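PDB 1ZHV: hypothetical protein Atu0741 from Agrobacterium tumefaciens str. C58, which is of unknown function but carries two domains of the ACT clan, small domains that often bind amino acids and act in regulation. Local coordinates for residues Ser81-Leu86 with Ile91-Val96; Gly11-Ala16 with Gly31-Ile36; Ser87-Gly92 with Ala115-Asn120. All coordinates share one frame; numbering follows the deposited sequence.

Contact 1 (Ser81-Leu86 with Ile91-Val96); sequences SVISPL and IGIFVV
Leu86 overlaps two isoleucines of the returning chain, dividing its side chain between them. Its CB lies 3.9 Å from Ile93 CG2, and the same methyl of Ile93 also touches Leu86 CD1. The other branch serves the loop: Leu86 CD2 meets Ile91 CD1 at 3.7 Å. Leu86 holds CG beside its own backbone N, with chi2 extended, and this sends the two methyls apart, one to each isoleucine. On the backbone the same pair is tied by one hydrogen bond, from Ile91 N to Leu86 O, 3.0 Å long. The N-H is aimed fairly well at the oxygen, at 156°. The donor, however, stands above the carbonyl plane, about 40° out of it. That carbonyl also has Ile91 CB pressed on it, 3.4 Å from Leu86 O. Helix 78-87, the loop after it and strand 94-97 are a helix-loop-strand step of an ACT-type alpha/beta domain, in which two helices pack on one face of a sheet; here Leu86 and Ile93 both also lean on Leu104 of the neighbouring strand 102-107, while Leu86 and Ile91 reach Thr114 of helix 111-120. One turn back along the helix, Ile83 continues the apolar seam. Its CG1 takes the place between backbone N and carbonyl carbon (chi1 67°), leaving CG2 beside the backbone N to face the strand. This methyl comes within 4.0 Å of Val95 CG2, the two side chains crossing at about a right angle, and more loosely approaches Ile93 CD1. Phe94, between Ile93 and Val95, starts its side chain away from the helix, and its ring rests on Trp62 of strand 57-67.

Contact 2 (Gly11-Ala16 with Gly31-Ile36); sequences GSYGIA and GGFVSI
Tyr13 OH accepts a hydrogen bond from Phe33 N, 2.9 Å long and almost perfectly straight, with an N-H...O angle of 177°. The phenol thus reaches from strand 13-18 to the backbone of the chain leading into strand 35-38, two pieces whose nearest CA atoms, those of Tyr13 and Phe33, are still 8.5 Å apart. Tyr13 CE2 lies 3.7 Å from Phe33 CB and 3.2 Å from Phe33 O, the carbonyl oxygen sitting at the ring edge near its plane. Phe33 sets off toward the tyrosine, but with CG anti to its backbone N (chi1 178°) its ring leads away, stacks with His103 and touches Val96 of strand 94-97. The two side chains cross at about a right angle, with Tyr13 CE2 at the edge of the phenylalanine ring. Gly32 CA passes 3.6 Å from Tyr13 OH, at a positive phi of 83° that suits glycine. Strand 43-48 pairs antiparallel with both 13-18 and 35-38, and the tyrosine bridges from the first toward the chain entering the second, an antiparallel part of the N-terminal domain, which belongs to the ACT clan.

Contact 3 (Ser87-Gly92 with Ala115-Asn120); sequences STNGIG and ADLLAN
The loop that links helix 78-87 to strand 94-97 in the ACT domain closes here against helix 111-120, and Leu117 is the helix residue that fills the junction. Its two methyls are shared out along the loop. Leu117 CD1 lies 3.8 Å from Asn89 CB, and Leu117 CD2 is at the same 3.8 Å from Asn89 ND2, near enough to the amide carbon as well for the leucine to lie against the asparagine's whole stem, the two side chains crossing at a slant. A chi1 of -66°, with CG beside the backbone N, and an extended chi2 carry these methyls off the helix toward the loop. The amide of Asn89 does not look to the leucine for its polar bond: ND2 is hydrogen-bonded to Pro85 O, one turn back in helix 78-87, which anchors the side chain over the end of that helix. Ser87 to Gly90 make a type I beta turn, and Gly90, at a positive phi of 72°, lets the chain swing round toward the strand. Here the turn takes the chain from helix 78-87 toward strand 94-97, in a domain of ACT type whose two helices lie on one face of the sheet. Beyond the turn Ile91 reaches toward Leu117 tip to tip; its CG1 lies 4.0 Å from Leu117 CD1, while the spacing of the end methyls is doubtful, being modelled closer than carbons can sit. Leu117 also touches Leu86, while the next residue, Leu118, turns to Val82 and to Leu125 of strand 124-126.

Overall arrangement
Contacts 1 and 3 adjoin, their centres about 8 Å apart, and share Ile91: contact 1 sets helix 78-87 against the chain entering strand 94-97, and contact 3 seats the intervening loop on helix 111-120. Both rely mainly on apolar contacts, buried at Leu86 and Ile91 but reaching the surface at Asn89, and contact 1 alone of these two has a hydrogen bond between its segments. Contact 2 lies across the chain's centre, in the N-terminal domain, where a buried phenol bonds to backbone. It touches contact 1 through strand 94-97, where Val96 meets Phe33 and Ser35, but remains about 10 Å from contact 3 at the nearest atoms.

Contact 1 (Ser81-Leu86 with Ile91-Val96)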
# COMPACT_ATOMS: atom_id res chain seq x y z
N SER A 81 -5.39 12.11 -7.68
CA SER A 81 -4.61 13.21 -7.12
C SER A 81 -3.34 12.74 -6.43
O SER A 81 -2.34 13.46 -6.39
CB SER A 81 -5.45 14.02 -6.12
OG SER A 81 -5.58 13.36 -4.88
N VAL A 82 -3.38 11.52 -5.91
CA VAL A 82 -2.23 10.97 -5.21
C VAL A 82 -1.26 10.23 -6.14
O VAL A 82 -0.06 10.45 -6.09
CB VAL A 82 -2.68 10.03 -4.06
CG1 VAL A 82 -1.49 9.28 -3.48
CG2 VAL A 82 -3.34 10.85 -2.97
N ILE A 83 -1.78 9.37 -7.00
CA ILE A 83 -0.89 8.62 -7.88
C ILE A 83 -0.32 9.39 -9.07
O ILE A 83 0.73 9.03 -9.59
CB ILE A 83 -1.54 7.31 -8.39
CG1 ILE A 83 -2.71 7.62 -9.32
CG2 ILE A 83 -2.00 6.47 -7.20
CD1 ILE A 83 -3.18 6.42 -10.12
N SER A 84 -0.99 10.46 -9.49
CA SER A 84 -0.49 11.23 -10.63
C SER A 84 0.94 11.73 -10.42
O SER A 84 1.81 11.52 -11.28
CB SER A 84 -1.41 12.42 -10.93
OG SER A 84 -0.97 13.11 -12.09
N PRO A 85 1.21 12.41 -9.29
CA PRO A 85 2.59 12.89 -9.09
C PRO A 85 3.62 11.78 -8.94
O PRO A 85 4.81 11.99 -9.19
CB PRO A 85 2.47 13.76 -7.84
CG PRO A 85 1.26 13.23 -7.13
CD PRO A 85 0.31 12.92 -8.25
N LEU A 86 3.18 10.59 -8.54
CA LEU A 86 4.11 9.48 -8.38
C LEU A 86 4.38 8.79 -9.72
O LEU A 86 5.54 8.62 -10.13
CB LEU A 86 3.55 8.47 -7.37
CG LEU A 86 3.28 9.02 -5.97
CD1 LEU A 86 2.74 7.92 -5.06
CD2 LEU A 86 4.57 9.61 -5.39
N ILE A 91 7.67 6.57 -10.13
CA ILE A 91 7.43 5.80 -8.91
C ILE A 91 6.30 4.79 -9.14
O ILE A 91 5.18 5.17 -9.45
CB ILE A 91 7.05 6.72 -7.73
CG1 ILE A 91 8.16 7.77 -7.52
CG2 ILE A 91 6.85 5.89 -6.46
CD1 ILE A 91 7.97 8.63 -6.30
N GLY A 92 6.63 3.51 -8.99
CA GLY A 92 5.62 2.48 -9.17
C GLY A 92 4.63 2.54 -8.02
O GLY A 92 5.01 2.80 -6.87
N ILE A 93 3.36 2.31 -8.33
CA ILE A 93 2.31 2.34 -7.32
C ILE A 93 1.49 1.05 -7.27
O ILE A 93 1.34 0.35 -8.27
CB ILE A 93 1.35 3.53 -7.55
CG1 ILE A 93 0.66 3.44 -8.92
CG2 ILE A 93 2.12 4.83 -7.45
CD1 ILE A 93 -0.65 2.66 -8.90
N PHE A 94 0.97 0.76 -6.08
CA PHE A 94 0.16 -0.43 -5.85
C PHE A 94 -1.00 0.09 -5.01
O PHE A 94 -0.81 0.51 -3.87
CB PHE A 94 0.98 -1.47 -5.08
CG PHE A 94 0.34 -2.83 -4.99
CD1 PHE A 94 -0.70 -3.06 -4.09
CD2 PHE A 94 0.76 -3.87 -5.82
CE1 PHE A 94 -1.30 -4.32 -4.01
CE2 PHE A 94 0.17 -5.13 -5.74
CZ PHE A 94 -0.86 -5.35 -4.83
N VAL A 95 -2.20 0.08 -5.59
CA VAL A 95 -3.36 0.61 -4.90
C VAL A 95 -4.38 -0.43 -4.50
O VAL A 95 -4.72 -1.30 -5.29
CB VAL A 95 -4.09 1.67 -5.78
CG1 VAL A 95 -5.32 2.20 -5.05
CG2 VAL A 95 -3.13 2.80 -6.11
N VAL A 96 -4.87 -0.32 -3.28
CA VAL A 96 -5.90 -1.23 -2.81
C VAL A 96 -7.05 -0.41 -2.25
O VAL A 96 -6.97 0.13 -1.14
CB VAL A 96 -5.39 -2.19 -1.72
CG1 VAL A 96 -6.52 -3.09 -1.24
CG2 VAL A 96 -4.26 -3.05 -2.27

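Contact 2 (Gly11-Ala16 with Gly31-Ile36)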
# COMPACT_ATOMS: atom_id res chain seq x y z
N GLY A 11 6.23 -1.18 9.44
CA GLY A 11 6.49 -2.48 8.84
C GLY A 11 6.82 -2.53 7.36
O GLY A 11 6.51 -1.63 6.59
N SER A 12 7.47 -3.63 6.98
CA SER A 12 7.86 -3.86 5.61
C SER A 12 6.86 -4.85 5.01
O SER A 12 6.58 -5.89 5.60
CB SER A 12 9.28 -4.44 5.57
OG SER A 12 9.67 -4.71 4.24
N TYR A 13 6.32 -4.49 3.85
CA TYR A 13 5.35 -5.34 3.18
C TYR A 13 5.87 -6.03 1.92
O TYR A 13 6.87 -5.62 1.33
CB TYR A 13 4.10 -4.53 2.82
CG TYR A 13 3.25 -4.20 4.01
CD1 TYR A 13 3.56 -3.13 4.85
CD2 TYR A 13 2.17 -5.01 4.36
CE1 TYR A 13 2.83 -2.89 6.01
CE2 TYR A 13 1.44 -4.78 5.51
CZ TYR A 13 1.77 -3.72 6.33
OH TYR A 13 1.06 -3.52 7.49
N GLY A 14 5.17 -7.08 1.52
CA GLY A 14 5.55 -7.81 0.33
C GLY A 14 4.30 -8.25 -0.39
O GLY A 14 3.23 -8.35 0.22
N ILE A 15 4.42 -8.51 -1.69
CA ILE A 15 3.30 -8.96 -2.51
C ILE A 15 3.59 -10.40 -2.91
O ILE A 15 4.47 -10.65 -3.75
CB ILE A 15 3.16 -8.14 -3.80
CG1 ILE A 15 3.33 -6.65 -3.52
CG2 ILE A 15 1.81 -8.43 -4.44
CD1 ILE A 15 2.32 -6.07 -2.59
N ALA A 16 2.87 -11.35 -2.32
CA ALA A 16 3.09 -12.75 -2.65
C ALA A 16 2.19 -13.25 -3.75
O ALA A 16 1.06 -12.79 -3.91
CB ALA A 16 2.92 -13.61 -1.40
N GLY A 31 -1.71 -9.45 11.78
CA GLY A 31 -1.72 -8.03 12.10
C GLY A 31 -1.26 -7.20 10.93
O GLY A 31 -0.66 -7.71 9.98
N GLY A 32 -1.55 -5.90 10.98
CA GLY A 32 -1.15 -5.00 9.92
C GLY A 32 -2.12 -5.00 8.75
O GLY A 32 -3.26 -5.45 8.86
N PHE A 33 -1.66 -4.47 7.62
CA PHE A 33 -2.47 -4.40 6.41
C PHE A 33 -2.43 -5.74 5.70
O PHE A 33 -1.36 -6.32 5.50
CB PHE A 33 -1.92 -3.31 5.48
CG PHE A 33 -2.67 -3.18 4.18
CD1 PHE A 33 -3.89 -2.51 4.12
CD2 PHE A 33 -2.16 -3.74 3.02
CE1 PHE A 33 -4.57 -2.39 2.92
CE2 PHE A 33 -2.84 -3.63 1.81
CZ PHE A 33 -4.05 -2.95 1.76
N VAL A 34 -3.60 -6.24 5.32
CA VAL A 34 -3.71 -7.52 4.62
C VAL A 34 -4.66 -7.40 3.44
O VAL A 34 -5.79 -6.93 3.58
CB VAL A 34 -4.26 -8.62 5.55
CG1 VAL A 34 -4.39 -9.94 4.80
CG2 VAL A 34 -3.34 -8.77 6.75
N SER A 35 -4.21 -7.82 2.26
CA SER A 35 -5.07 -7.79 1.08
C SER A 35 -4.90 -9.10 0.34
O SER A 35 -3.84 -9.37 -0.22
CB SER A 35 -4.72 -6.62 0.16
OG SER A 35 -5.70 -6.51 -0.87
N ILE A 36 -5.95 -9.91 0.35
CA ILE A 36 -5.98 -11.22 -0.30
C ILE A 36 -6.92 -11.12 -1.50
O ILE A 36 -8.14 -10.97 -1.34
CB ILE A 36 -6.51 -12.28 0.68
CG1 ILE A 36 -5.64 -12.32 1.93
CG2 ILE A 36 -6.57 -13.64 -0.01
CD1 ILE A 36 -6.33 -12.93 3.15

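Contact 3 (Ser87-Gly92 with Ala115-Asn120)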
# COMPACT_ATOMS: atom_id res chain seq x y z
N SER A 87 3.32 8.39 -10.41
CA SER A 87 3.44 7.70 -11.68
C SER A 87 4.12 8.52 -12.77
O SER A 87 4.88 7.97 -13.58
CB SER A 87 2.06 7.25 -12.17
OG SER A 87 1.51 6.29 -11.28
N THR A 88 3.87 9.82 -12.79
CA THR A 88 4.48 10.70 -13.79
C THR A 88 5.95 10.93 -13.48
O THR A 88 6.69 11.43 -14.32
CB THR A 88 3.77 12.07 -13.85
OG1 THR A 88 3.83 12.71 -12.58
CG2 THR A 88 2.31 11.90 -14.26
N ASN A 89 6.38 10.54 -12.28
CA ASN A 89 7.77 10.73 -11.90
C ASN A 89 8.55 9.45 -11.60
O ASN A 89 9.45 9.43 -10.75
CB ASN A 89 7.85 11.72 -10.73
CG ASN A 89 7.51 13.14 -11.15
OD1 ASN A 89 8.23 13.75 -11.95
ND2 ASN A 89 6.41 13.67 -10.64
N GLY A 90 8.21 8.38 -12.30
CA GLY A 90 8.92 7.11 -12.15
C GLY A 90 8.72 6.29 -10.89
O GLY A 90 9.52 5.40 -10.61
N ILE A 91 7.67 6.57 -10.13
CA ILE A 91 7.43 5.80 -8.91
C ILE A 91 6.30 4.79 -9.14
O ILE A 91 5.18 5.17 -9.45
CB ILE A 91 7.05 6.72 -7.73
CG1 ILE A 91 8.16 7.77 -7.52
CG2 ILE A 91 6.85 5.89 -6.46
CD1 ILE A 91 7.97 8.63 -6.30
N GLY A 92 6.63 3.51 -8.99
CA GLY A 92 5.62 2.48 -9.17
C GLY A 92 4.63 2.54 -8.02
O GLY A 92 5.01 2.80 -6.87
N ALA A 115 7.48 10.91 -0.54
CA ALA A 115 7.09 11.96 0.39
C ALA A 115 7.33 13.35 -0.18
O ALA A 115 6.48 14.24 -0.02
CB ALA A 115 7.83 11.79 1.71
N ASP A 116 8.46 13.56 -0.86
CA ASP A 116 8.75 14.87 -1.44
C ASP A 116 7.73 15.21 -2.52
O ASP A 116 7.22 16.33 -2.57
CB ASP A 116 10.15 14.92 -2.06
CG ASP A 116 11.26 14.94 -1.02
OD1 ASP A 116 11.00 15.38 0.12
OD2 ASP A 116 12.39 14.53 -1.36
N LEU A 117 7.44 14.25 -3.39
CA LEU A 117 6.50 14.46 -4.48
C LEU A 117 5.08 14.71 -4.00
O LEU A 117 4.39 15.58 -4.53
CB LEU A 117 6.52 13.27 -5.43
CG LEU A 117 7.83 13.07 -6.21
CD1 LEU A 117 7.78 11.73 -6.92
CD2 LEU A 117 8.04 14.21 -7.20
N LEU A 118 4.64 13.97 -2.99
CA LEU A 118 3.29 14.16 -2.49
C LEU A 118 3.13 15.50 -1.77
O LEU A 118 2.10 16.16 -1.90
CB LEU A 118 2.89 13.00 -1.57
CG LEU A 118 2.76 11.66 -2.29
CD1 LEU A 118 2.43 10.57 -1.30
CD2 LEU A 118 1.67 11.77 -3.36
N ALA A 119 4.14 15.91 -1.02
CA ALA A 119 4.06 17.19 -0.32
C ALA A 119 4.01 18.33 -1.34
O ALA A 119 3.20 19.25 -1.21
CB ALA A 119 5.26 17.37 0.60
N ASN A 120 4.85 18.26 -2.36
CA ASN A 120 4.86 19.31 -3.38
C ASN A 120 3.50 19.39 -4.07
O ASN A 120 3.07 20.46 -4.50
CB ASN A 120 5.97 19.05 -4.40
CG ASN A 120 7.37 19.34 -3.84
OD1 ASN A 120 8.38 19.12 -4.51
ND2 ASN A 120 7.42 19.85 -2.61